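Local coordinates for protein inositol polyphosphate multikinase alpha (Arabidopsis thaliana, PDB 4FRF) that phosphorylates inositol phosphates of several kinds with ATP, turning inositol 1,4,5-trisphosphate into the 1,3,4,5,6-pentakisphosphate, at residues A[82-87]-A[213-218]. Sequence-based numbering, arbitrary orientation.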
# COMPACT_ATOMS: atom_id res chain seq x y z
N LYS A 82 26.35 -5.91 -21.47
CA LYS A 82 26.92 -5.35 -20.26
C LYS A 82 25.79 -4.73 -19.46
O LYS A 82 25.42 -3.57 -19.67
CB LYS A 82 27.98 -4.31 -20.60
CG LYS A 82 29.22 -4.90 -21.18
CD LYS A 82 30.24 -3.85 -21.62
CE LYS A 82 31.39 -4.49 -22.43
NZ LYS A 82 31.79 -5.84 -21.92
N PRO A 83 25.19 -5.52 -18.56
CA PRO A 83 24.05 -5.04 -17.81
C PRO A 83 24.42 -4.63 -16.40
O PRO A 83 25.15 -5.34 -15.73
CB PRO A 83 23.15 -6.27 -17.76
CG PRO A 83 24.10 -7.44 -17.75
CD PRO A 83 25.37 -6.98 -18.44
N SER A 84 23.93 -3.46 -15.98
CA SER A 84 23.82 -3.14 -14.56
C SER A 84 22.50 -3.70 -14.08
O SER A 84 21.49 -3.60 -14.79
CB SER A 84 23.84 -1.62 -14.34
OG SER A 84 25.06 -1.04 -14.77
N VAL A 85 22.49 -4.27 -12.89
CA VAL A 85 21.29 -4.92 -12.35
C VAL A 85 21.05 -4.57 -10.85
O VAL A 85 22.00 -4.33 -10.11
CB VAL A 85 21.35 -6.46 -12.55
CG1 VAL A 85 22.57 -7.02 -11.89
CG2 VAL A 85 20.12 -7.12 -11.98
N MET A 86 19.78 -4.49 -10.44
CA MET A 86 19.45 -4.24 -9.01
C MET A 86 18.23 -5.01 -8.53
O MET A 86 17.21 -5.04 -9.20
CB MET A 86 19.24 -2.75 -8.73
CG MET A 86 18.84 -2.46 -7.28
SD MET A 86 18.14 -0.82 -7.01
CE MET A 86 19.61 0.08 -6.56
N ASP A 87 18.32 -5.56 -7.33
CA ASP A 87 17.22 -6.33 -6.80
C ASP A 87 16.67 -5.79 -5.47
O ASP A 87 17.38 -5.76 -4.45
CB ASP A 87 17.57 -7.81 -6.69
CG ASP A 87 18.41 -8.13 -5.48
OD1 ASP A 87 19.59 -7.71 -5.43
OD2 ASP A 87 17.90 -8.84 -4.58
N MET A 213 15.39 -4.82 -11.47
CA MET A 213 15.63 -3.89 -12.58
C MET A 213 16.93 -4.26 -13.29
O MET A 213 17.86 -4.78 -12.68
CB MET A 213 15.71 -2.45 -12.08
CG MET A 213 14.52 -2.03 -11.19
SD MET A 213 14.51 -0.27 -10.72
CE MET A 213 15.84 -0.23 -9.50
N VAL A 214 16.97 -4.03 -14.60
CA VAL A 214 18.19 -4.24 -15.37
C VAL A 214 18.20 -3.36 -16.62
O VAL A 214 17.14 -2.91 -17.07
CB VAL A 214 18.39 -5.74 -15.78
CG1 VAL A 214 17.14 -6.31 -16.42
CG2 VAL A 214 19.55 -5.86 -16.72
N TYR A 215 19.39 -3.09 -17.14
CA TYR A 215 19.52 -2.34 -18.38
C TYR A 215 20.87 -2.51 -19.10
O TYR A 215 21.80 -3.13 -18.58
CB TYR A 215 19.15 -0.87 -18.18
CG TYR A 215 20.13 -0.06 -17.36
CD1 TYR A 215 21.18 0.63 -17.98
CD2 TYR A 215 19.94 0.12 -15.99
CE1 TYR A 215 22.04 1.42 -17.25
CE2 TYR A 215 20.81 0.91 -15.24
CZ TYR A 215 21.87 1.55 -15.88
OH TYR A 215 22.73 2.35 -15.17
N GLU A 216 20.95 -1.96 -20.32
CA GLU A 216 22.10 -2.19 -21.19
C GLU A 216 23.07 -1.02 -21.13
O GLU A 216 22.73 0.09 -21.51
CB GLU A 216 21.62 -2.37 -22.65
CG GLU A 216 22.81 -2.90 -23.57
CD GLU A 216 23.12 -4.41 -23.18
OE1 GLU A 216 22.33 -5.29 -23.35
OE2 GLU A 216 24.20 -4.63 -22.64
N ASN A 217 24.32 -1.30 -20.78
CA ASN A 217 25.36 -0.27 -20.82
C ASN A 217 25.98 -0.06 -22.21
O ASN A 217 26.36 1.06 -22.54
CB ASN A 217 26.43 -0.53 -19.77
CG ASN A 217 25.90 -0.34 -18.35
OD1 ASN A 217 25.85 0.78 -17.85
ND2 ASN A 217 25.49 -1.44 -17.71
N GLU A 218 25.99 -1.10 -23.03
CA GLU A 218 26.66 -1.04 -24.35
C GLU A 218 26.50 0.32 -25.06
O GLU A 218 25.39 0.69 -25.52
CB GLU A 218 26.22 -2.20 -25.25
CG GLU A 218 27.28 -2.63 -26.28
CD GLU A 218 28.50 -3.32 -25.65
OE1 GLU A 218 28.48 -3.59 -24.42
OE2 GLU A 218 29.48 -3.61 -26.39
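K82 O is gripped twice by N217, whose backbone N lies 2.8 Å from it and whose side-chain ND2 lies 2.9 Å from it. The two donors come from different directions: the backbone N meets the oxygen nearly along the C=O axis, whereas ND2 stands above the carbonyl plane, 46° out of it. The same ND2 gives a second bond to S84 OG at 3.0 Å, and both acceptors lie close to the plane of the N217 amide, which fixes its rotation. With CG anti to the carbonyl carbon (chi1 -68°), the N217 side chain is placed to reach both acceptors, while OD1 bonds to H131. An alanine here removes the amide, which would probably leave H131 without its acceptor and S84 OG and the K82 end of the strand less firmly held.

One residue earlier, E216 bends at chi2 and brings OE2 to K82 N at 2.8 Å, while its OE1 accepts from T81 N, so the carboxylate bridges two successive backbone amides. Beyond P83 the hydrogen-bonded pair S84-Y215 is looser on one side: Y215 N bonds to S84 O, but the return bond from S84 N is weak, whereas M86 and M213 exchange two well-formed backbone bonds. S84 CB sits over one face of the Y215 ring, 4.0 Å from CZ; the phenol OH bonds to F159 O. On the same side of the sheet the methionines run side by side, with M86 SD 3.4 Å from M213 CE, against L156 of helix 149-158. P83 CB and V214 CG2 meet on the other side.

The strand axes run nearly antiparallel, at 173°, and the pair is internal to the five-stranded antiparallel sheet of this inositol phosphate kinase fold, with strand 83-90 in the middle and 209-216 next to the outermost strand 231-235.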